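Local coordinates for protein member of s1p family of ribosomal proteins (Pyrococcus furiosus, PDB 5YH1) that binds manganese and, through the DHH domain that forms this part of a longer protein, probably acts as an exonuclease, at residues I59-A64 with L109-K114; D65-T70 with I135-G140. One frame throughout, in Å; residues are numbered along the deposited sequence.

Overall arrangement
Both contacts belong to the DHH domain and use neighbouring strands of its parallel sheet, 58-63 and 132-136. Their centres lie 11 Å apart. Interaction 2 (65-70 with 135-140) is the metal end: Asp67, from the start of helix 66-86, and Asp137, just past the end of strand 132-136, bind the manganese ion. Interaction 1 (59-64 with 109-114) lies farther from the metal, where a strand arginine meets helix 109-126; the Arg61 side chain is about 13 Å from the manganese and about 9 Å from that of Asp137. The backbone joins them directly, Val136 N lying 2.8 Å from Arg61 O and Val136 O 3.2 Å from His63 N, both probable hydrogen bonds.

Interaction 1. Residues I59-A64 with L109-K114; sequences ILRHHA and LEDVLK
Arg61 on strand 59-63 and Asp111 on helix 109-114 are the closest backbone pair, their CA atoms 8.9 Å apart, and each points its side chain at the other segment. Arg61 bends at chi2 (-97°), which turns its guanidinium toward the helix. There it lies flat against the Asp111 side chain: CB sits over the centre of the guanidinium, 3.5 Å from Arg61 CZ, and the carboxylate plane is only 8° from that of the guanidinium. Arg61 NH1 and Asp111 OD2, 3.5 Å apart, therefore form a salt bridge by charge alone, with no N-H aimed at the oxygen. At the guanidinium edge, Lys114 CD comes to 3.9 Å from Arg61 NH2. Water 1 accepts from Arg61 NH2 at 3.0 Å and, weakly, from Lys114 NZ. Asp115, on the same helix, makes a salt bridge with Arg61 NE, and Ser102 on strand 97-102 hydrogen-bonds Asp111 OD2. Helix 109-126, which connects strands 97-102 and 132-136, thus packs on the parallel sheet of the DHH domain; Met270 of the second subunit touches Lys114. A stacked ion pair joins strand and helix, and the two acids, Asp111 and Asp115, probably offset the charge of Arg61 and Lys114.

Interaction 2. Residues D65-T70 with I135-G140; sequences DTDGYT and IVDNGG. With MN (manganese (II) ion), chain F.
Asp67 and Asp137 both hold CG anti to the backbone N (chi1 -178° and -161°), and this swings their carboxylates from the first turn of helix 66-70 and from the loop just after strand 135-136 onto one manganese ion. Each gives a single oxygen: Asp67 OD2 at 2.1 Å and Asp137 OD1 at 2.3 Å from the metal. These two oxygens are 3.1 Å apart, a closeness the shared cation pays for, and the carboxylate planes stand nearly perpendicular. Waters 2 and 3, with Asp229 and with His163 from the Asp-His-His sequence that names the family, complete the manganese site of the DHH domain. The other oxygen of Asp67, OD1, is fixed by Gly200 N and Thr198 OG1.

Asp65 is the N-cap of the helix: Gly68 N donates to its OD1 at 3.0 Å, a nearly straight bond. That same oxygen comes within 3.3 Å of Asp137 OD2, two acceptors not hydrogen-bonded to each other. Water 2, bound to the metal, lies 2.7 Å from Asp65 OD2 and also close to Asp137 OD2, and its protons probably ease the meeting. With an alanine here the cap is gone, which is likely to leave Gly68 N without its acceptor and metal-bound water 2 more loosely held.

Gly68 packs its bare backbone against Asp137, with its CA 3.9 Å from Asp137 CB. The whole buried contact is set at the C-terminal ends of parallel strands 58-63 and 132-136, with helix 221-229 beside Asp67 and Thr70 and helix 250-267 packed on Thr66 and Tyr69.

Interaction 1. Residues I59-A64 with L109-K114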
loop_
_atom_site.group_PDB
_atom_site.type_symbol
_atom_site.label_atom_id
_atom_site.label_comp_id
_atom_site.label_asym_id
_atom_site.label_seq_id
_atom_site.Cartn_x
_atom_site.Cartn_y
_atom_site.Cartn_z
ATOM N N ILE A 59 -16.322 -7.124 14.719
ATOM C CA ILE A 59 -15.414 -6.177 14.086
ATOM C C ILE A 59 -15.697 -4.807 14.672
ATOM O O ILE A 59 -16.831 -4.322 14.604
ATOM C CB ILE A 59 -15.641 -6.034 12.574
ATOM C CG1 ILE A 59 -15.601 -7.377 11.886
ATOM C CG2 ILE A 59 -14.580 -5.119 11.968
ATOM C CD1 ILE A 59 -16.023 -7.261 10.435
ATOM N N LEU A 60 -14.662 -4.188 15.226
ATOM C CA LEU A 60 -14.753 -2.823 15.729
ATOM C C LEU A 60 -13.922 -1.890 14.846
ATOM O O LEU A 60 -12.699 -1.994 14.794
ATOM C CB LEU A 60 -14.305 -2.765 17.193
ATOM C CG LEU A 60 -14.717 -1.517 17.978
ATOM C CD1 LEU A 60 -14.607 -1.754 19.466
ATOM C CD2 LEU A 60 -13.881 -0.306 17.595
ATOM N N ARG A 61 -14.607 -0.990 14.150
ATOM C CA ARG A 61 -13.980 0.058 13.345
ATOM C C ARG A 61 -14.021 1.360 14.113
ATOM O O ARG A 61 -15.068 1.710 14.670
ATOM C CB ARG A 61 -14.756 0.267 12.051
ATOM C CG ARG A 61 -14.482 -0.759 10.978
ATOM C CD ARG A 61 -13.452 -0.230 10.006
ATOM N NE ARG A 61 -12.970 -1.273 9.110
ATOM C CZ ARG A 61 -11.787 -1.242 8.507
ATOM N NH1 ARG A 61 -10.960 -0.218 8.692
ATOM N NH2 ARG A 61 -11.432 -2.232 7.707
ATOM N N HIS A 62 -12.904 2.087 14.126
ATOM C CA HIS A 62 -12.847 3.400 14.752
ATOM C C HIS A 62 -11.984 4.377 13.976
ATOM O O HIS A 62 -10.998 3.994 13.343
ATOM C CB HIS A 62 -12.349 3.298 16.203
ATOM C CG HIS A 62 -10.923 2.860 16.333
ATOM N ND1 HIS A 62 -9.862 3.716 16.138
ATOM C CD2 HIS A 62 -10.383 1.660 16.649
ATOM C CE1 HIS A 62 -8.730 3.063 16.320
ATOM N NE2 HIS A 62 -9.019 1.815 16.634
ATOM N N HIS A 63 -12.345 5.648 14.047
ATOM C CA HIS A 63 -11.533 6.705 13.468
ATOM C C HIS A 63 -10.133 6.697 14.095
ATOM O O HIS A 63 -9.982 6.386 15.279
ATOM C CB HIS A 63 -12.209 8.055 13.666
ATOM C CG HIS A 63 -11.553 9.163 12.917
ATOM N ND1 HIS A 63 -10.937 10.223 13.547
ATOM C CD2 HIS A 63 -11.388 9.363 11.591
ATOM C CE1 HIS A 63 -10.427 11.036 12.637
ATOM N NE2 HIS A 63 -10.693 10.538 11.442
ATOM N N ALA A 64 -9.123 7.029 13.290
ATOM C CA ALA A 64 -7.724 6.858 13.669
ATOM C C ALA A 64 -7.124 8.105 14.332
ATOM O O ALA A 64 -6.048 8.561 13.943
ATOM C CB ALA A 64 -6.892 6.467 12.448
ATOM N N LEU A 109 -15.613 2.786 1.491
ATOM C CA LEU A 109 -15.917 1.536 0.780
ATOM C C LEU A 109 -14.750 0.561 0.818
ATOM O O LEU A 109 -14.960 -0.644 0.944
ATOM C CB LEU A 109 -16.359 1.787 -0.664
ATOM C CG LEU A 109 -17.728 2.456 -0.836
ATOM C CD1 LEU A 109 -18.142 2.469 -2.297
ATOM C CD2 LEU A 109 -18.793 1.767 0.001
ATOM N N GLU A 110 -13.522 1.072 0.747
ATOM C CA GLU A 110 -12.358 0.199 0.830
ATOM C C GLU A 110 -12.332 -0.551 2.165
ATOM O O GLU A 110 -11.979 -1.728 2.204
ATOM C CB GLU A 110 -11.056 0.986 0.617
ATOM C CG GLU A 110 -9.818 0.097 0.636
ATOM C CD GLU A 110 -8.552 0.779 0.121
ATOM O OE1 GLU A 110 -8.606 1.957 -0.293
ATOM O OE2 GLU A 110 -7.489 0.121 0.123
ATOM N N ASP A 111 -12.720 0.124 3.251
ATOM C CA ASP A 111 -12.795 -0.515 4.566
ATOM C C ASP A 111 -13.906 -1.553 4.649
ATOM O O ASP A 111 -13.666 -2.675 5.075
ATOM C CB ASP A 111 -12.997 0.522 5.683
ATOM C CG ASP A 111 -11.781 1.422 5.877
ATOM O OD1 ASP A 111 -10.726 1.153 5.279
ATOM O OD2 ASP A 111 -11.887 2.415 6.624
ATOM N N VAL A 112 -15.127 -1.181 4.272
ATOM C CA VAL A 112 -16.243 -2.111 4.419
ATOM C C VAL A 112 -16.099 -3.314 3.473
ATOM O O VAL A 112 -16.438 -4.449 3.833
ATOM C CB VAL A 112 -17.606 -1.416 4.243
ATOM C CG1 VAL A 112 -17.868 -1.045 2.788
ATOM C CG2 VAL A 112 -18.706 -2.306 4.786
ATOM N N LEU A 113 -15.560 -3.086 2.283
ATOM C CA LEU A 113 -15.415 -4.195 1.328
ATOM C C LEU A 113 -14.393 -5.200 1.840
ATOM O O LEU A 113 -14.583 -6.408 1.727
ATOM C CB LEU A 113 -15.072 -3.671 -0.070
ATOM C CG LEU A 113 -16.250 -2.918 -0.719
ATOM C CD1 LEU A 113 -15.807 -2.219 -1.989
ATOM C CD2 LEU A 113 -17.419 -3.849 -1.002
ATOM N N LYS A 114 -13.327 -4.697 2.443
ATOM C CA LYS A 114 -12.355 -5.558 3.092
ATOM C C LYS A 114 -13.014 -6.341 4.254
ATOM O O LYS A 114 -12.832 -7.552 4.388
ATOM C CB LYS A 114 -11.170 -4.705 3.556
ATOM C CG LYS A 114 -10.051 -5.462 4.241
ATOM C CD LYS A 114 -10.133 -5.329 5.746
ATOM C CE LYS A 114 -8.958 -6.010 6.430
ATOM N NZ LYS A 114 -7.815 -5.072 6.605
HETATM O O HOH W 1 -8.506 -1.927 7.367
#

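Interaction 2. Residues D65-T70 with I135-G140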
loop_
_atom_site.group_PDB
_atom_site.type_symbol
_atom_site.label_atom_id
_atom_site.label_comp_id
_atom_site.label_asym_id
_atom_site.label_seq_id
_atom_site.Cartn_x
_atom_site.Cartn_y
_atom_site.Cartn_z
ATOM N N ASP A 65 -7.814 8.663 15.323
ATOM C CA ASP A 65 -7.238 9.734 16.131
ATOM C C ASP A 65 -7.367 9.403 17.612
ATOM O O ASP A 65 -7.850 8.322 17.975
ATOM C CB ASP A 65 -7.834 11.099 15.763
ATOM C CG ASP A 65 -9.306 11.230 16.102
ATOM O OD1 ASP A 65 -9.945 10.281 16.611
ATOM O OD2 ASP A 65 -9.848 12.308 15.817
ATOM N N THR A 66 -6.910 10.314 18.463
ATOM C CA THR A 66 -6.834 10.036 19.885
ATOM C C THR A 66 -8.188 9.601 20.447
ATOM O O THR A 66 -8.274 8.577 21.119
ATOM C CB THR A 66 -6.253 11.238 20.666
ATOM O OG1 THR A 66 -4.855 11.361 20.365
ATOM C CG2 THR A 66 -6.411 11.045 22.173
ATOM N N ASP A 67 -9.235 10.359 20.138
ATOM C CA ASP A 67 -10.589 10.057 20.640
ATOM C C ASP A 67 -11.058 8.688 20.137
ATOM O O ASP A 67 -11.557 7.865 20.910
ATOM C CB ASP A 67 -11.554 11.169 20.214
ATOM C CG ASP A 67 -12.975 10.972 20.740
ATOM O OD1 ASP A 67 -13.143 10.678 21.941
ATOM O OD2 ASP A 67 -13.927 11.132 19.938
ATOM N N GLY A 68 -10.854 8.433 18.846
ATOM C CA GLY A 68 -11.227 7.146 18.249
ATOM C C GLY A 68 -10.463 5.948 18.775
ATOM O O GLY A 68 -11.069 4.925 19.092
ATOM N N TYR A 69 -9.135 6.059 18.866
ATOM C CA TYR A 69 -8.324 4.980 19.431
ATOM C C TYR A 69 -8.744 4.733 20.870
ATOM O O TYR A 69 -8.934 3.590 21.295
ATOM C CB TYR A 69 -6.813 5.299 19.377
ATOM C CG TYR A 69 -6.144 4.834 18.100
ATOM C CD1 TYR A 69 -5.653 3.544 17.982
ATOM C CD2 TYR A 69 -6.005 5.679 17.015
ATOM C CE1 TYR A 69 -5.059 3.108 16.805
ATOM C CE2 TYR A 69 -5.397 5.254 15.837
ATOM C CZ TYR A 69 -4.936 3.969 15.740
ATOM O OH TYR A 69 -4.338 3.542 14.572
ATOM N N THR A 70 -8.881 5.809 21.632
ATOM C CA THR A 70 -9.256 5.666 23.042
ATOM C C THR A 70 -10.592 4.928 23.174
ATOM O O THR A 70 -10.727 3.999 23.968
ATOM C CB THR A 70 -9.301 7.032 23.742
ATOM O OG1 THR A 70 -8.042 7.680 23.567
ATOM C CG2 THR A 70 -9.565 6.871 25.225
ATOM N N ILE A 135 -19.082 0.437 14.982
ATOM C CA ILE A 135 -18.359 1.568 14.411
ATOM C C ILE A 135 -18.336 2.682 15.444
ATOM O O ILE A 135 -19.383 3.009 16.018
ATOM C CB ILE A 135 -19.038 2.157 13.166
ATOM C CG1 ILE A 135 -19.639 1.072 12.283
ATOM C CG2 ILE A 135 -18.045 3.031 12.397
ATOM C CD1 ILE A 135 -18.609 0.194 11.606
ATOM N N VAL A 136 -17.165 3.285 15.643
ATOM C CA VAL A 136 -16.936 4.191 16.772
ATOM C C VAL A 136 -16.175 5.428 16.317
ATOM O O VAL A 136 -15.162 5.321 15.611
ATOM C CB VAL A 136 -16.134 3.481 17.873
ATOM C CG1 VAL A 136 -15.885 4.404 19.056
ATOM C CG2 VAL A 136 -16.854 2.214 18.313
ATOM N N ASP A 137 -16.667 6.592 16.731
ATOM C CA ASP A 137 -16.155 7.902 16.298
ATOM C C ASP A 137 -16.314 8.164 14.792
ATOM O O ASP A 137 -15.833 9.164 14.256
ATOM C CB ASP A 137 -14.702 8.108 16.752
ATOM C CG ASP A 137 -14.294 9.571 16.738
ATOM O OD1 ASP A 137 -15.104 10.423 17.187
ATOM O OD2 ASP A 137 -13.184 9.874 16.255
ATOM N N ASN A 138 -17.024 7.260 14.133
ATOM C CA ASN A 138 -17.404 7.356 12.739
ATOM C C ASN A 138 -18.765 6.680 12.711
ATOM O O ASN A 138 -19.157 6.068 13.708
ATOM C CB ASN A 138 -16.447 6.549 11.845
ATOM C CG ASN A 138 -15.277 7.358 11.317
ATOM O OD1 ASN A 138 -15.148 8.550 11.577
ATOM N ND2 ASN A 138 -14.398 6.691 10.563
ATOM N N GLY A 139 -19.459 6.758 11.576
ATOM C CA GLY A 139 -20.616 5.900 11.342
ATOM C C GLY A 139 -21.983 6.540 11.491
ATOM O O GLY A 139 -22.980 5.990 11.021
ATOM N N GLY A 140 -22.043 7.694 12.140
ATOM C CA GLY A 140 -23.321 8.321 12.468
ATOM C C GLY A 140 -23.854 9.317 11.454
ATOM O O GLY A 140 -24.717 10.124 11.794
HETATM MN MN MN F . -14.080 12.258 18.155
HETATM O O HOH W 2 -12.160 11.949 17.199
HETATM O O HOH W 3 -14.167 13.830 16.581
#